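Local coordinates for endoglucanase, glycoside hydrolase family 5 protein (Cytophaga hutchinsonii, PDB 5IHS), which probably hydrolyses internal beta-1,4-glucosidic bonds of cellulose, as a TIM-barrel endoglucanase of glycoside hydrolase family 5, at residues R53-F58 and W79-V84; H125-Q130 and E160-T165. One frame throughout, in Å; residues are numbered along the deposited sequence.

Interaction 1 (R53-F58 and W79-V84)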
ATOM      1  N   ARG A  53       1.851   2.576  -9.079  1.00  6.03           N
ATOM      2  CA  ARG A  53       2.421   3.634  -8.253  1.00  6.01           C
ATOM      3  C   ARG A  53       1.293   4.548  -7.820  1.00  5.64           C
ATOM      4  O   ARG A  53       0.412   4.879  -8.624  1.00  6.77           O
ATOM      5  CB  ARG A  53       3.446   4.493  -8.998  1.00  6.96           C
ATOM      6  CG  ARG A  53       4.564   3.766  -9.707  1.00  7.97           C
ATOM      7  CD  ARG A  53       5.352   4.790 -10.534  1.00  8.90           C
ATOM      8  NE  ARG A  53       6.477   4.177 -11.215  1.00  9.41           N
ATOM      9  CZ  ARG A  53       6.392   3.542 -12.370  1.00  9.62           C
ATOM     10  NH1 ARG A  53       5.240   3.486 -13.033  1.00 10.17           N
ATOM     11  NH2 ARG A  53       7.482   2.993 -12.886  1.00 11.04           N
ATOM     12  N   GLY A  54       1.313   4.946  -6.556  1.00  5.90           N
ATOM     13  CA  GLY A  54       0.270   5.815  -6.070  1.00  6.35           C
ATOM     14  C   GLY A  54       0.541   6.364  -4.697  1.00  6.00           C
ATOM     15  O   GLY A  54       1.698   6.567  -4.294  1.00  6.36           O
ATOM     16  N   MET A  55      -0.553   6.631  -3.987  1.00  6.35           N
ATOM     17  CA  MET A  55      -0.520   7.300  -2.701  1.00  6.14           C
ATOM     18  C   MET A  55      -1.245   6.483  -1.649  1.00  6.24           C
ATOM     19  O   MET A  55      -2.284   5.864  -1.919  1.00  6.95           O
ATOM     20  CB  MET A  55      -1.199   8.668  -2.762  1.00  6.83           C
ATOM     21  CG  MET A  55      -0.461   9.690  -3.608  1.00  7.51           C
ATOM     22  SD  MET A  55       1.226  10.008  -3.074  1.00  7.74           S
ATOM     23  CE  MET A  55       0.975  10.830  -1.488  1.00  8.70           C
ATOM     24  N   SER A  56      -0.708   6.532  -0.437  1.00  6.31           N
ATOM     25  CA  SER A  56      -1.414   6.069   0.743  1.00  6.33           C
ATOM     26  C   SER A  56      -2.120   7.230   1.424  1.00  5.73           C
ATOM     27  O   SER A  56      -1.538   8.302   1.630  1.00  7.11           O
ATOM     28  CB  SER A  56      -0.449   5.413   1.735  1.00  6.60           C
ATOM     29  OG  SER A  56      -1.139   4.759   2.795  1.00  6.76           O
ATOM     30  N   LEU A  57      -3.350   6.979   1.838  1.00  6.01           N
ATOM     31  CA  LEU A  57      -3.983   7.795   2.851  1.00  6.47           C
ATOM     32  C   LEU A  57      -3.312   7.516   4.195  1.00  6.68           C
ATOM     33  O   LEU A  57      -2.623   6.509   4.390  1.00  7.49           O
ATOM     34  CB  LEU A  57      -5.485   7.517   2.872  1.00  7.35           C
ATOM     35  CG  LEU A  57      -6.187   7.757   1.523  1.00  9.09           C
ATOM     36  CD1 LEU A  57      -7.617   7.275   1.536  1.00  9.38           C
ATOM     37  CD2 LEU A  57      -6.121   9.204   1.083  1.00 13.33           C
ATOM     38  N   PHE A  58      -3.513   8.428   5.128  1.00  7.78           N
ATOM     39  CA  PHE A  58      -2.985   8.327   6.484  1.00  7.44           C
ATOM     40  C   PHE A  58      -4.002   7.582   7.346  1.00  7.47           C
ATOM     41  O   PHE A  58      -5.148   7.383   6.945  1.00  8.71           O
ATOM     42  CB  PHE A  58      -2.770   9.767   6.966  1.00  7.48           C
ATOM     43  CG  PHE A  58      -2.057   9.961   8.303  1.00  8.25           C
ATOM     44  CD1 PHE A  58      -0.681  10.152   8.355  1.00  9.44           C
ATOM     45  CD2 PHE A  58      -2.779  10.138   9.479  1.00  8.98           C
ATOM     46  CE1 PHE A  58      -0.045  10.423   9.559  1.00 10.73           C
ATOM     47  CE2 PHE A  58      -2.140  10.424  10.679  1.00 10.05           C
ATOM     48  CZ  PHE A  58      -0.781  10.568  10.716  1.00 10.59           C
ATOM     49  N   TRP A  79      -2.874  13.537  -9.915  1.00  7.16           N
ATOM     50  CA  TRP A  79      -1.646  12.886  -9.485  1.00  7.77           C
ATOM     51  C   TRP A  79      -1.285  11.673 -10.341  1.00  7.94           C
ATOM     52  O   TRP A  79      -0.176  11.155 -10.208  1.00  9.84           O
ATOM     53  CB  TRP A  79      -1.729  12.474  -8.003  1.00  8.14           C
ATOM     54  CG  TRP A  79      -1.689  13.634  -7.040  1.00  7.63           C
ATOM     55  CD1 TRP A  79      -2.458  14.762  -7.072  1.00  8.44           C
ATOM     56  CD2 TRP A  79      -0.831  13.770  -5.905  1.00  7.72           C
ATOM     57  NE1 TRP A  79      -2.132  15.594  -6.033  1.00  8.52           N
ATOM     58  CE2 TRP A  79      -1.125  15.012  -5.306  1.00  8.07           C
ATOM     59  CE3 TRP A  79       0.174  12.974  -5.353  1.00  8.42           C
ATOM     60  CZ2 TRP A  79      -0.447  15.477  -4.183  1.00  9.57           C
ATOM     61  CZ3 TRP A  79       0.842  13.446  -4.237  1.00  9.85           C
ATOM     62  CH2 TRP A  79       0.531  14.683  -3.677  1.00 10.11           C
ATOM     63  N   LYS A  80      -2.194  11.188 -11.183  1.00  7.07           N
ATOM     64  CA  LYS A  80      -1.939  10.024 -12.038  1.00  7.39           C
ATOM     65  C   LYS A  80      -1.645   8.770 -11.214  1.00  6.98           C
ATOM     66  O   LYS A  80      -0.879   7.903 -11.635  1.00  8.01           O
ATOM     67  CB  LYS A  80      -0.843  10.294 -13.074  1.00  8.01           C
ATOM     68  CG  LYS A  80      -1.014  11.608 -13.836  1.00  8.75           C
ATOM     69  CD  LYS A  80      -2.360  11.756 -14.536  1.00 10.07           C
ATOM     70  CE  LYS A  80      -2.416  13.072 -15.305  1.00 11.29           C
ATOM     71  NZ  LYS A  80      -3.733  13.324 -15.931  1.00 11.84           N
ATOM     72  N   CYS A  81      -2.297   8.634 -10.064  1.00  6.68           N
ATOM     73  CA  CYS A  81      -2.207   7.386  -9.313  1.00  6.58           C
ATOM     74  C   CYS A  81      -2.886   6.245 -10.061  1.00  6.60           C
ATOM     75  O   CYS A  81      -4.016   6.386 -10.546  1.00  7.60           O
ATOM     76  CB  CYS A  81      -2.900   7.526  -7.958  1.00  6.98           C
ATOM     77  SG  CYS A  81      -2.099   8.577  -6.774  1.00  8.07           S
ATOM     78  N   THR A  82      -2.224   5.087 -10.087  1.00  6.54           N
ATOM     79  CA  THR A  82      -2.847   3.854 -10.549  1.00  6.70           C
ATOM     80  C   THR A  82      -3.286   2.954  -9.399  1.00  6.62           C
ATOM     81  O   THR A  82      -3.941   1.931  -9.645  1.00  6.99           O
ATOM     82  CB  THR A  82      -1.927   3.109 -11.513  1.00  6.84           C
ATOM     83  OG1 THR A  82      -0.685   2.854 -10.855  1.00  6.93           O
ATOM     84  CG2 THR A  82      -1.699   3.912 -12.790  1.00  7.61           C
ATOM     85  N   VAL A  83      -2.976   3.345  -8.159  1.00  6.82           N
ATOM     86  CA  VAL A  83      -3.399   2.640  -6.959  1.00  6.35           C
ATOM     87  C   VAL A  83      -3.516   3.680  -5.847  1.00  6.18           C
ATOM     88  O   VAL A  83      -2.774   4.671  -5.812  1.00  7.16           O
ATOM     89  CB  VAL A  83      -2.404   1.497  -6.606  1.00  6.63           C
ATOM     90  CG1 VAL A  83      -0.985   2.035  -6.339  1.00  7.90           C
ATOM     91  CG2 VAL A  83      -2.897   0.659  -5.435  1.00  7.13           C
ATOM     92  N   VAL A  84      -4.442   3.431  -4.918  1.00  6.18           N
ATOM     93  CA  VAL A  84      -4.587   4.202  -3.686  1.00  6.34           C
ATOM     94  C   VAL A  84      -4.686   3.207  -2.538  1.00  6.14           C
ATOM     95  O   VAL A  84      -5.269   2.127  -2.688  1.00  7.31           O
ATOM     96  CB  VAL A  84      -5.819   5.148  -3.740  1.00  7.71           C
ATOM     97  CG1 VAL A  84      -7.124   4.387  -3.965  1.00  8.66           C
ATOM     98  CG2 VAL A  84      -5.920   6.012  -2.490  1.00 10.04           C
TER
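Arg53, opening strand 53-57, and Thr82, just before strand 83-89, hold each other by two hydrogen bonds. Arg53 N donates to Thr82 OG1 at 3.1 Å, nearly straight at 168°, and Thr82 N returns a bond to Arg53 O at 3.0 Å. Thr82 holds its OG1 between its own backbone N and carbonyl carbon (chi1 57°), which turns the hydroxyl to the Arg53 backbone. The Arg53 guanidinium leads elsewhere, to a salt bridge with Asp273. Farther along, the pairing is looser: Met55 N reaches Val83 O by a weak bond of 3.5 Å, while Gly54 CA sends a C-H contact to the same oxygen at 3.3 Å.

On the helix-facing side of the barrel, apolar packing takes over. Met55, bent at both chi2 and chi3, lays its SD obliquely against the Trp79 benzo ring, 3.6 Å from CZ3, in a Met-aromatic contact. Its CG meets Cys81 SG at 3.7 Å, and Leu75 and Val316 touch Met55 as well. The chemistry thus divides by place: polar bonds fix the parallel beta-alpha-beta pairing at its start, and the sulfurs of Met55 and Cys81 pack with Trp79 and aliphatic side chains between barrel and helices.

Interaction 2 (H125-Q130 and E160-T165)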
ATOM      1  N   HIS A 125      -4.119  -1.530   9.208  1.00  6.61           N
ATOM      2  CA  HIS A 125      -2.986  -0.684   9.575  1.00  6.54           C
ATOM      3  C   HIS A 125      -2.670  -0.874  11.056  1.00  7.83           C
ATOM      4  O   HIS A 125      -2.957  -0.034  11.911  1.00  9.44           O
ATOM      5  CB  HIS A 125      -3.248   0.766   9.191  1.00  7.04           C
ATOM      6  CG  HIS A 125      -2.001   1.571   9.051  1.00  6.57           C
ATOM      7  ND1 HIS A 125      -1.228   1.544   7.910  1.00  6.85           N
ATOM      8  CD2 HIS A 125      -1.388   2.418   9.913  1.00  7.41           C
ATOM      9  CE1 HIS A 125      -0.204   2.358   8.069  1.00  6.91           C
ATOM     10  NE2 HIS A 125      -0.269   2.895   9.279  1.00  7.58           N
ATOM     11  N   SER A 126      -2.076  -2.033  11.330  1.00  7.97           N
ATOM     12  CA  SER A 126      -1.797  -2.514  12.672  1.00  9.02           C
ATOM     13  C   SER A 126      -0.318  -2.824  12.860  1.00  7.91           C
ATOM     14  O   SER A 126       0.383  -3.209  11.919  1.00  7.84           O
ATOM     15  CB  SER A 126      -2.589  -3.800  12.934  1.00 11.23           C
ATOM     16  OG  SER A 126      -2.330  -4.337  14.221  1.00 13.58           O
ATOM     17  N   HIS A 127       0.125  -2.682  14.117  1.00  8.42           N
ATOM     18  CA  HIS A 127       1.432  -3.124  14.592  1.00  8.59           C
ATOM     19  C   HIS A 127       1.350  -4.370  15.468  1.00  9.00           C
ATOM     20  O   HIS A 127       2.375  -4.802  16.007  1.00 10.39           O
ATOM     21  CB  HIS A 127       2.125  -2.014  15.400  1.00  9.35           C
ATOM     22  CG  HIS A 127       2.501  -0.806  14.600  1.00  9.32           C
ATOM     23  ND1 HIS A 127       3.299  -0.870  13.481  1.00  9.11           N
ATOM     24  CD2 HIS A 127       2.190   0.503  14.771  1.00 10.49           C
ATOM     25  CE1 HIS A 127       3.462   0.353  12.999  1.00  9.61           C
ATOM     26  NE2 HIS A 127       2.814   1.207  13.772  1.00 10.16           N
ATOM     27  N   GLU A 128       0.162  -4.955  15.630  1.00  9.38           N
ATOM     28  CA  GLU A 128       0.005  -6.072  16.560  1.00 10.29           C
ATOM     29  C   GLU A 128      -1.201  -6.928  16.184  1.00  9.38           C
ATOM     30  O   GLU A 128      -1.943  -7.411  17.041  1.00 10.35           O
ATOM     31  CB  GLU A 128      -0.063  -5.578  18.003  1.00 13.14           C
ATOM     32  CG  GLU A 128      -1.203  -4.651  18.294  1.00 17.52           C
ATOM     33  CD  GLU A 128      -1.270  -4.280  19.763  1.00 22.93           C
ATOM     34  OE1 GLU A 128      -0.210  -3.979  20.343  1.00 24.88           O
ATOM     35  OE2 GLU A 128      -2.378  -4.304  20.341  1.00 25.22           O
ATOM     36  N   ALA A 129      -1.369  -7.169  14.888  1.00  9.13           N
ATOM     37  CA  ALA A 129      -2.570  -7.834  14.392  1.00  9.54           C
ATOM     38  C   ALA A 129      -2.739  -9.231  14.983  1.00  9.52           C
ATOM     39  O   ALA A 129      -3.869  -9.680  15.200  1.00 10.42           O
ATOM     40  CB  ALA A 129      -2.537  -7.896  12.862  1.00  9.61           C
ATOM     41  N   GLN A 130      -1.633  -9.927  15.243  1.00  9.62           N
ATOM     42  CA  GLN A 130      -1.710 -11.296  15.732  1.00 10.90           C
ATOM     43  C   GLN A 130      -2.363 -11.387  17.100  1.00 11.88           C
ATOM     44  O   GLN A 130      -2.747 -12.485  17.507  1.00 12.75           O
ATOM     45  CB  GLN A 130      -0.320 -11.940  15.783  1.00 11.48           C
ATOM     46  CG  GLN A 130       0.599 -11.503  16.937  1.00 11.67           C
ATOM     47  CD  GLN A 130       1.216 -10.140  16.736  1.00 11.65           C
ATOM     48  OE1 GLN A 130       1.135  -9.562  15.660  1.00 11.99           O
ATOM     49  NE2 GLN A 130       1.881  -9.635  17.759  1.00 12.83           N
ATOM     50  N   GLU A 160       2.571  -3.327   9.606  1.00  6.07           N
ATOM     51  CA  GLU A 160       3.940  -3.235  10.117  1.00  6.63           C
ATOM     52  C   GLU A 160       4.087  -4.010  11.413  1.00  7.00           C
ATOM     53  O   GLU A 160       3.990  -3.446  12.518  1.00  7.38           O
ATOM     54  CB  GLU A 160       4.378  -1.790  10.317  1.00  6.97           C
ATOM     55  CG  GLU A 160       4.861  -1.138   9.048  1.00  7.42           C
ATOM     56  CD  GLU A 160       5.423   0.254   9.262  1.00  8.05           C
ATOM     57  OE1 GLU A 160       5.502   0.704  10.432  1.00  9.60           O
ATOM     58  OE2 GLU A 160       5.813   0.901   8.263  1.00  8.16           O
ATOM     59  N   PRO A 161       4.360  -5.304  11.325  1.00  6.78           N
ATOM     60  CA  PRO A 161       4.844  -6.025  12.501  1.00  6.90           C
ATOM     61  C   PRO A 161       6.041  -5.293  13.105  1.00  7.55           C
ATOM     62  O   PRO A 161       6.818  -4.644  12.403  1.00  8.19           O
ATOM     63  CB  PRO A 161       5.237  -7.396  11.937  1.00  7.14           C
ATOM     64  CG  PRO A 161       4.432  -7.534  10.661  1.00  7.19           C
ATOM     65  CD  PRO A 161       4.371  -6.136  10.111  1.00  6.86           C
ATOM     66  N   LEU A 162       6.183  -5.399  14.421  1.00  7.78           N
ATOM     67  CA  LEU A 162       7.263  -4.740  15.143  1.00  8.97           C
ATOM     68  C   LEU A 162       8.563  -5.542  15.033  1.00  8.33           C
ATOM     69  O   LEU A 162       8.611  -6.639  14.475  1.00  8.72           O
ATOM     70  CB  LEU A 162       6.850  -4.536  16.599  1.00 11.58           C
ATOM     71  CG  LEU A 162       5.599  -3.670  16.765  1.00 14.64           C
ATOM     72  CD1 LEU A 162       5.223  -3.570  18.232  1.00 17.19           C
ATOM     73  CD2 LEU A 162       5.799  -2.284  16.171  1.00 15.57           C
ATOM     74  N   GLN A 163       9.644  -4.967  15.559  1.00  9.35           N
ATOM     75  CA  GLN A 163      10.909  -5.691  15.568  1.00  9.65           C
ATOM     76  C   GLN A 163      10.804  -6.995  16.360  1.00  8.12           C
ATOM     77  O   GLN A 163      11.467  -7.984  16.021  1.00  8.99           O
ATOM     78  CB  GLN A 163      12.002  -4.795  16.136  1.00 11.54           C
ATOM     79  CG  GLN A 163      13.392  -5.341  15.935  1.00 13.10           C
ATOM     80  CD  GLN A 163      14.441  -4.514  16.643  1.00 17.38           C
ATOM     81  OE1 GLN A 163      14.172  -3.403  17.115  1.00 20.24           O
ATOM     82  NE2 GLN A 163      15.650  -5.046  16.716  1.00 18.80           N
ATOM     83  N   ALA A 164       9.982  -7.018  17.412  1.00  8.67           N
ATOM     84  CA  ALA A 164       9.847  -8.206  18.244  1.00  8.65           C
ATOM     85  C   ALA A 164       8.980  -9.295  17.625  1.00  8.78           C
ATOM     86  O   ALA A 164       8.928 -10.401  18.171  1.00 10.06           O
ATOM     87  CB  ALA A 164       9.239  -7.824  19.594  1.00  9.49           C
ATOM     88  N   THR A 165       8.264  -9.004  16.541  1.00  8.35           N
ATOM     89  CA  THR A 165       7.201  -9.873  16.039  1.00  8.68           C
ATOM     90  C   THR A 165       7.782 -10.888  15.053  1.00  8.64           C
ATOM     91  O   THR A 165       8.131 -10.539  13.923  1.00  9.27           O
ATOM     92  CB  THR A 165       6.112  -9.026  15.379  1.00  9.74           C
ATOM     93  OG1 THR A 165       5.802  -7.878  16.184  1.00 11.56           O
ATOM     94  CG2 THR A 165       4.860  -9.850  15.154  1.00 10.10           C
TER
HETATM   95  O   HOH W   1       3.318  -7.079  17.265  1.00 11.60           O
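Glu160 N donates to Ser126 O at 3.2 Å in an almost straight bond, and the two loop segments, with no strand pairing between them, come closest where His127 CA passes Pro161 CA at 4.9 Å. The His127 ring does most of the work. Its chi1 of -66° sets the ring beside the backbone N, and the ring's own rotation then points ND1-H at an in-plane lone pair of Glu160 O, 2.8 Å away and only 6° out of the ring plane. His127 CA leans a C-H on that oxygen too. The two side chains run alongside each other, Glu160 OE1 standing 3.3 Å from His127 CE1 with the carboxylate turned 41° from the ring; OE2 is bound by His220. Leu162 crosses the His127 side chain at about a right angle, its CD2 3.8 Å from His127 CB. Beside His127, one water accepts a hydrogen bond from Gln130 NE2, donates one to His127 O (2.8 Å) and also bonds Thr165 OG1; Gln130 OE1 is hydrogen-bonded to Tyr158 OH. Ser126 OG accepts from Glu128 N in an ST turn and also bonds Glu91. The site lies at the C-terminal end of the barrel, where family 5 enzymes carry their active site. Asn159, Glu160 and Pro161 match the family's Asn-Glu-Pro motif, whose glutamate is the acid/base in relatives; Glu160 probably has that role, with Glu248 beside it.

Both interactions belong to one eight-stranded parallel barrel but use different strands and different levels of it. Interaction 1 is buried in the framework; its hydrogen bonds lie near the beginnings of two neighbouring strands, and its packing reaches the helix layer outside them. Interaction 2 is partly buried and links the loops that follow two other adjacent strands, at the opposite, C-terminal end of the barrel. The centres of interaction 1 and interaction 2 lie about 23 Å apart, and the nearest atoms of interaction 1 and interaction 2 about 6 Å, without touching. Interaction 1 pairs backbone bonds with apolar and sulfur packing; in interaction 2 a histidine, a probable catalytic glutamate and a bridging water dominate.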